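Local coordinates for protein insect group II chitinase (Ostrinia furnacalis, PDB 5Y2B) that probably hydrolyses chitin as a family 18 glycoside hydrolase, gripping chains of N-acetylglucosamine in a cleft on a TIM barrel, at residues Y13-W18 with T57-D62; Y19-G24 with G276-A281. All coordinates share one frame; numbering follows the deposited sequence.

Interaction 1 of 2, residues Y13-W18 with T57-D62; sequences YTNWSW and TWSDYD. With NAG (2-acetamido-2-deoxy-beta-D-glucopyranose), chain B.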
loop_
_atom_site.group_PDB
_atom_site.type_symbol
_atom_site.label_atom_id
_atom_site.label_comp_id
_atom_site.label_asym_id
_atom_site.label_seq_id
_atom_site.Cartn_x
_atom_site.Cartn_y
_atom_site.Cartn_z
ATOM N N TYR A 13 5.294 4.690 5.650
ATOM C CA TYR A 13 6.562 4.428 6.322
ATOM C C TYR A 13 6.466 3.048 6.991
ATOM O O TYR A 13 5.406 2.691 7.507
ATOM C CB TYR A 13 6.827 5.539 7.368
ATOM C CG TYR A 13 7.929 5.178 8.303
ATOM C CD1 TYR A 13 9.253 5.425 7.952
ATOM C CD2 TYR A 13 7.660 4.534 9.504
ATOM C CE1 TYR A 13 10.278 5.036 8.758
ATOM C CE2 TYR A 13 8.692 4.158 10.343
ATOM C CZ TYR A 13 9.998 4.416 9.952
ATOM O OH TYR A 13 11.038 4.069 10.747
ATOM N N THR A 14 7.540 2.254 6.982
ATOM C CA THR A 14 7.470 0.940 7.628
ATOM C C THR A 14 8.558 0.815 8.686
ATOM O O THR A 14 9.731 1.074 8.402
ATOM C CB THR A 14 7.588 -0.227 6.642
ATOM O OG1 THR A 14 8.884 -0.226 6.029
ATOM C CG2 THR A 14 6.502 -0.151 5.558
ATOM N N ASN A 15 8.174 0.434 9.915
ATOM C CA ASN A 15 9.194 0.449 10.946
ATOM C C ASN A 15 10.235 -0.662 10.752
ATOM O O ASN A 15 11.365 -0.515 11.232
ATOM C CB ASN A 15 8.580 0.404 12.354
ATOM C CG ASN A 15 7.744 -0.818 12.622
ATOM O OD1 ASN A 15 7.643 -1.716 11.800
ATOM N ND2 ASN A 15 7.122 -0.841 13.770
ATOM N N TRP A 16 9.926 -1.732 10.012
ATOM C CA TRP A 16 10.892 -2.818 9.905
ATOM C C TRP A 16 11.952 -2.585 8.832
ATOM O O TRP A 16 12.893 -3.394 8.715
ATOM C CB TRP A 16 10.164 -4.144 9.637
ATOM C CG TRP A 16 9.444 -4.175 8.336
ATOM C CD1 TRP A 16 9.950 -4.586 7.126
ATOM C CD2 TRP A 16 8.077 -3.765 8.081
ATOM N NE1 TRP A 16 8.991 -4.476 6.158
ATOM C CE2 TRP A 16 7.834 -3.983 6.706
ATOM C CE3 TRP A 16 7.036 -3.267 8.886
ATOM C CZ2 TRP A 16 6.599 -3.711 6.111
ATOM C CZ3 TRP A 16 5.806 -2.996 8.296
ATOM C CH2 TRP A 16 5.600 -3.222 6.913
ATOM N N SER A 17 11.843 -1.513 8.052
ATOM C CA SER A 17 12.873 -1.237 7.060
ATOM C C SER A 17 14.178 -0.776 7.707
ATOM O O SER A 17 15.184 -0.622 7.005
ATOM C CB SER A 17 12.359 -0.184 6.074
ATOM O OG SER A 17 11.854 0.894 6.830
ATOM N N TRP A 18 14.165 -0.519 9.014
ATOM C CA TRP A 18 15.375 -0.302 9.798
ATOM C C TRP A 18 16.263 -1.542 9.847
ATOM O O TRP A 18 17.491 -1.436 9.952
ATOM C CB TRP A 18 14.960 0.070 11.219
ATOM C CG TRP A 18 16.046 0.610 12.112
ATOM C CD1 TRP A 18 17.083 1.423 11.759
ATOM C CD2 TRP A 18 16.145 0.424 13.530
ATOM N NE1 TRP A 18 17.835 1.743 12.870
ATOM C CE2 TRP A 18 17.283 1.142 13.967
ATOM C CE3 TRP A 18 15.359 -0.248 14.475
ATOM C CZ2 TRP A 18 17.671 1.186 15.304
ATOM C CZ3 TRP A 18 15.735 -0.194 15.822
ATOM C CH2 TRP A 18 16.893 0.509 16.218
ATOM N N THR A 57 8.378 -2.895 19.982
ATOM C CA THR A 57 8.596 -1.911 21.039
ATOM C C THR A 57 10.020 -1.376 20.988
ATOM O O THR A 57 10.253 -0.209 21.339
ATOM C CB THR A 57 8.308 -2.517 22.408
ATOM O OG1 THR A 57 9.178 -3.640 22.593
ATOM C CG2 THR A 57 6.810 -2.983 22.520
ATOM N N TRP A 58 10.972 -2.185 20.506
ATOM C CA TRP A 58 12.359 -1.718 20.445
ATOM C C TRP A 58 12.454 -0.450 19.610
ATOM O O TRP A 58 13.008 0.558 20.058
ATOM C CB TRP A 58 13.292 -2.805 19.895
ATOM C CG TRP A 58 14.782 -2.399 19.729
ATOM C CD1 TRP A 58 15.524 -2.475 18.582
ATOM C CD2 TRP A 58 15.692 -1.937 20.760
ATOM N NE1 TRP A 58 16.836 -2.062 18.822
ATOM C CE2 TRP A 58 16.954 -1.723 20.146
ATOM C CE3 TRP A 58 15.553 -1.675 22.133
ATOM C CZ2 TRP A 58 18.078 -1.255 20.858
ATOM C CZ3 TRP A 58 16.658 -1.183 22.840
ATOM C CH2 TRP A 58 17.913 -0.993 22.208
ATOM N N SER A 59 11.914 -0.483 18.381
ATOM C CA SER A 59 11.986 0.683 17.512
ATOM C C SER A 59 10.924 1.727 17.892
ATOM O O SER A 59 11.253 2.902 18.100
ATOM C CB SER A 59 11.855 0.248 16.044
ATOM O OG SER A 59 10.530 -0.197 15.730
ATOM N N ASP A 60 9.654 1.307 18.039
ATOM C CA ASP A 60 8.533 2.256 18.184
ATOM C C ASP A 60 8.614 3.065 19.480
ATOM O O ASP A 60 8.363 4.282 19.481
ATOM C CB ASP A 60 7.196 1.512 18.143
ATOM C CG ASP A 60 7.003 0.740 16.849
ATOM O OD1 ASP A 60 7.742 1.050 15.890
ATOM O OD2 ASP A 60 6.153 -0.180 16.798
ATOM N N TYR A 61 8.909 2.388 20.603
ATOM C CA TYR A 61 8.966 2.997 21.930
ATOM C C TYR A 61 10.405 3.296 22.337
ATOM O O TYR A 61 10.766 4.455 22.522
ATOM C CB TYR A 61 8.333 2.077 22.997
ATOM C CG TYR A 61 6.863 1.723 22.889
ATOM C CD1 TYR A 61 5.940 2.559 22.230
ATOM C CD2 TYR A 61 6.365 0.556 23.483
ATOM C CE1 TYR A 61 4.532 2.205 22.152
ATOM C CE2 TYR A 61 4.973 0.204 23.413
ATOM C CZ TYR A 61 4.066 1.031 22.738
ATOM O OH TYR A 61 2.716 0.645 22.671
ATOM N N ASP A 62 11.237 2.252 22.484
ATOM C CA ASP A 62 12.553 2.445 23.091
ATOM C C ASP A 62 13.429 3.338 22.223
ATOM O O ASP A 62 14.186 4.158 22.742
ATOM C CB ASP A 62 13.241 1.092 23.361
ATOM C CG ASP A 62 12.386 0.141 24.249
ATOM O OD1 ASP A 62 11.674 0.624 25.160
ATOM O OD2 ASP A 62 12.385 -1.095 23.999
HETATM C C1 NAG B . 6.922 -7.563 7.278
HETATM C C2 NAG B . 6.968 -7.607 8.778
HETATM C C3 NAG B . 8.416 -7.463 9.263
HETATM C C4 NAG B . 9.337 -8.467 8.571
HETATM C C5 NAG B . 9.149 -8.409 7.044
HETATM C C6 NAG B . 9.867 -9.534 6.312
HETATM C C7 NAG B . 5.107 -6.796 10.190
HETATM C C8 NAG B . 4.390 -5.559 10.711
HETATM N N2 NAG B . 6.130 -6.564 9.360
HETATM O O3 NAG B . 8.448 -7.611 10.671
HETATM O O4 NAG B . 10.697 -8.077 8.723
HETATM O O5 NAG B . 7.767 -8.527 6.739
HETATM O O6 NAG B . 9.944 -9.278 4.921
HETATM O O7 NAG B . 4.770 -7.943 10.505
#
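N15 and D60 supply the one hydrogen bond that joins 13-18 to 57-62: ND2 of N15 donates to OD1 of D60 over 2.9 Å, nearly straight at 165°. The acceptor uses its syn lone pair, and amide and carboxylate lie almost coplanar. The carboxylate has further holds, OD1 from the hydroxyl of Y41 and OD2 from the backbone N of D56, so this buried acid is fixed through both oxygens.

The apolar contact falls to the tryptophans. With CG anti to the backbone N (chi1 -168°), W18 brings the six-membered end of its indole up to the helix, CZ3 lying 3.6 Å from W58 CD1. That carbon sits at the edge of the W18 ring; the two indoles are inclined by 27° and offset, so little of one lies over the other. S59 packs its CB 3.9 Å from CE3 of W18, while F65 meets the same indole.

W16 turns from the helix to the sugar. NAG of chain B lies over one face of its indole, with C3 3.6 Å from W16 CG and C1 3.7 Å from W16 CE2, and T14 CB backs the opposite face. With an alanine in place of W16, the sugar would probably lose its aromatic floor and T14 CB the group packed against it. A tryptophan under a pyranose, just past a barrel strand, is characteristic of carbohydrate-binding clefts such as those of family 18 chitinases.

Interaction 2 of 2, residues Y19-G24 with G276-A281; sequences YRPGIG and GEYTRA. With NAG (2-acetamido-2-deoxy-beta-D-glucopyranose), chain C.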
loop_
_atom_site.group_PDB
_atom_site.type_symbol
_atom_site.label_atom_id
_atom_site.label_comp_id
_atom_site.label_asym_id
_atom_site.label_seq_id
_atom_site.Cartn_x
_atom_site.Cartn_y
_atom_site.Cartn_z
ATOM N N TYR A 19 15.652 -2.718 9.824
ATOM C CA TYR A 19 16.371 -3.974 9.995
ATOM C C TYR A 19 16.877 -4.496 8.655
ATOM O O TYR A 19 16.524 -5.589 8.245
ATOM C CB TYR A 19 15.459 -5.005 10.647
ATOM C CG TYR A 19 14.937 -4.597 11.988
ATOM C CD1 TYR A 19 15.737 -4.714 13.104
ATOM C CD2 TYR A 19 13.633 -4.118 12.156
ATOM C CE1 TYR A 19 15.285 -4.388 14.354
ATOM C CE2 TYR A 19 13.169 -3.751 13.423
ATOM C CZ TYR A 19 14.020 -3.911 14.526
ATOM O OH TYR A 19 13.651 -3.599 15.817
ATOM N N ARG A 20 17.696 -3.695 7.974
ATOM C CA ARG A 20 18.167 -4.032 6.641
ATOM C C ARG A 20 19.649 -3.680 6.557
ATOM O O ARG A 20 20.082 -2.691 7.172
ATOM C CB ARG A 20 17.376 -3.306 5.521
ATOM C CG ARG A 20 16.004 -3.960 5.274
ATOM C CD ARG A 20 15.162 -3.217 4.246
ATOM N NE ARG A 20 13.831 -3.795 4.203
ATOM C CZ ARG A 20 12.759 -3.220 3.673
ATOM N NH1 ARG A 20 12.852 -2.031 3.084
ATOM N NH2 ARG A 20 11.586 -3.864 3.722
ATOM N N PRO A 21 20.451 -4.461 5.833
ATOM C CA PRO A 21 21.892 -4.183 5.807
ATOM C C PRO A 21 22.210 -3.011 4.899
ATOM O O PRO A 21 21.496 -2.728 3.931
ATOM C CB PRO A 21 22.498 -5.488 5.273
ATOM C CG PRO A 21 21.425 -6.039 4.351
ATOM C CD PRO A 21 20.105 -5.687 5.077
ATOM N N GLY A 22 23.297 -2.314 5.245
ATOM C CA GLY A 22 23.966 -1.450 4.285
ATOM C C GLY A 22 23.031 -0.358 3.831
ATOM O O GLY A 22 22.340 0.258 4.647
ATOM N N ILE A 23 22.968 -0.135 2.514
ATOM C CA ILE A 23 22.131 0.932 1.989
ATOM C C ILE A 23 20.650 0.629 2.095
ATOM O O ILE A 23 19.839 1.511 1.847
ATOM C CB ILE A 23 22.452 1.232 0.516
ATOM C CG1 ILE A 23 22.238 -0.032 -0.298
ATOM C CG2 ILE A 23 23.819 1.797 0.410
ATOM C CD1 ILE A 23 22.664 0.060 -1.704
ATOM N N GLY A 24 20.266 -0.597 2.424
ATOM C CA GLY A 24 18.849 -0.869 2.539
ATOM C C GLY A 24 18.265 -0.358 3.831
ATOM O O GLY A 24 17.037 -0.286 3.967
ATOM N N GLY A 276 15.935 -10.829 -2.393
ATOM C CA GLY A 276 16.930 -9.779 -2.488
ATOM C C GLY A 276 17.811 -9.712 -1.250
ATOM O O GLY A 276 17.421 -10.117 -0.145
ATOM N N GLU A 277 19.023 -9.188 -1.471
ATOM C CA GLU A 277 20.020 -9.002 -0.410
ATOM C C GLU A 277 19.530 -8.068 0.683
ATOM O O GLU A 277 19.909 -8.217 1.844
ATOM C CB GLU A 277 21.321 -8.411 -0.973
ATOM C CG GLU A 277 21.676 -8.850 -2.355
ATOM C CD GLU A 277 21.131 -7.903 -3.419
ATOM O OE1 GLU A 277 20.013 -8.169 -3.947
ATOM O OE2 GLU A 277 21.823 -6.892 -3.703
ATOM N N TYR A 278 18.715 -7.086 0.330
ATOM C CA TYR A 278 18.256 -6.087 1.282
ATOM C C TYR A 278 16.875 -6.371 1.831
ATOM O O TYR A 278 16.672 -6.247 3.035
ATOM C CB TYR A 278 18.248 -4.723 0.631
ATOM C CG TYR A 278 19.610 -4.320 0.218
ATOM C CD1 TYR A 278 20.476 -3.733 1.127
ATOM C CD2 TYR A 278 20.056 -4.553 -1.077
ATOM C CE1 TYR A 278 21.741 -3.365 0.747
ATOM C CE2 TYR A 278 21.321 -4.194 -1.465
ATOM C CZ TYR A 278 22.158 -3.595 -0.547
ATOM O OH TYR A 278 23.415 -3.207 -0.936
ATOM N N THR A 279 15.918 -6.743 0.978
ATOM C CA THR A 279 14.568 -6.977 1.477
ATOM C C THR A 279 14.388 -8.388 2.038
ATOM O O THR A 279 13.530 -8.582 2.891
ATOM C CB THR A 279 13.539 -6.701 0.371
ATOM O OG1 THR A 279 13.936 -7.334 -0.843
ATOM C CG2 THR A 279 13.417 -5.193 0.095
ATOM N N ARG A 280 15.254 -9.312 1.636
ATOM C CA ARG A 280 15.266 -10.681 2.154
ATOM C C ARG A 280 13.921 -11.386 2.310
ATOM O O ARG A 280 13.605 -11.927 3.369
ATOM C CB ARG A 280 16.026 -10.729 3.484
ATOM C CG ARG A 280 17.315 -9.923 3.492
ATOM C CD ARG A 280 18.109 -10.162 4.767
ATOM N NE ARG A 280 17.338 -9.831 5.961
ATOM C CZ ARG A 280 16.864 -8.620 6.232
ATOM N NH1 ARG A 280 17.080 -7.617 5.391
ATOM N NH2 ARG A 280 16.173 -8.409 7.344
ATOM N N ALA A 281 13.145 -11.383 1.238
ATOM C CA ALA A 281 11.862 -12.053 1.191
ATOM C C ALA A 281 11.661 -12.606 -0.214
ATOM O O ALA A 281 11.543 -11.839 -1.175
ATOM C CB ALA A 281 10.724 -11.098 1.574
HETATM C C1 NAG C . 11.382 -8.576 9.876
HETATM C C2 NAG C . 12.879 -8.769 9.612
HETATM C C3 NAG C . 13.620 -9.141 10.901
HETATM C C4 NAG C . 13.319 -8.121 11.994
HETATM C C5 NAG C . 11.800 -8.049 12.221
HETATM C C6 NAG C . 11.400 -7.036 13.268
HETATM C C7 NAG C . 13.442 -9.446 7.290
HETATM C C8 NAG C . 13.640 -10.633 6.358
HETATM N N2 NAG C . 13.128 -9.751 8.557
HETATM O O3 NAG C . 14.998 -9.214 10.604
HETATM O O4 NAG C . 13.962 -8.414 13.231
HETATM O O5 NAG C . 11.179 -7.639 11.001
HETATM O O6 NAG C . 10.088 -6.556 13.021
HETATM O O7 NAG C . 13.540 -8.280 6.905
HETATM O O HOH W 1 12.478 -6.575 4.880
#
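Y278 turns the edge of its ring, rather than a face, to a backbone carbonyl: P21 O lies in the ring plane, 3.1 Å from CD1 of Y278. The same oxygen accepts the backbone N of G24 at 2.9 Å, closing a beta turn against which the edge of the tyrosine ring packs. G24 passes so near CD1 that any CB there would collide with it. Farther along the ring, I23 lays its CG1 3.5 Å from Y278 CE1 and brings CD1 up to the hydroxyl, and the P21 ring crosses the tyrosine near its CD1 side.

The loop 19-24 follows the first barrel strand, whereas 276-281 lies between strand 244-257 and the last barrel strand, 342-346, a position consistent with the small insertion domain that walls one side of the cleft in many family 18 chitinases. Here the two meet around the sugar.

R280 folds back at chi3 (-58°), and its NH2 donates to Y19 O over 3.0 Å, approaching almost along the C=O axis but tilted from the guanidinium plane. NAG of chain C sets its acetyl methyl, C8, over a face of this guanidinium, and Y19 places a ring face against C4 of the same sugar.

R20 runs extended across the backbone of 276-281, its CG 3.3 Å from Y278 O, and T279 CG2 sits over the centre of its guanidinium, 4.1 Å from CZ. D349 pairs with its NH1 in a salt bridge, which probably balances the charge of R20 itself, so that it can lie near R280. On the other terminal nitrogen, R20 NH2 donates over 3.1 Å to a water that in turn donates to T279 O and to O7 of the sugar.

Interactions 1 and 2 take up consecutive parts of the chain, the end of strand 8-14 with its 3-10 turn and then the loop beyond, and they touch where W58 CD1 approaches Y19 OH at 3.5 Å. Interaction 1 is mostly buried and ties the 3-10 turn to helix 57-62, still close to the barrel, by one amide-carboxylate bond and tryptophan packing. Interaction 2 is more exposed and larger in area; it bridges to a loop some 250 residues away with arginines, backbone carbonyls and a water. The sugars of chains B and C, joined through O4 of the first, run past both: W16 meets one with an aromatic face, Y19 and R280 the next with ring and guanidinium faces.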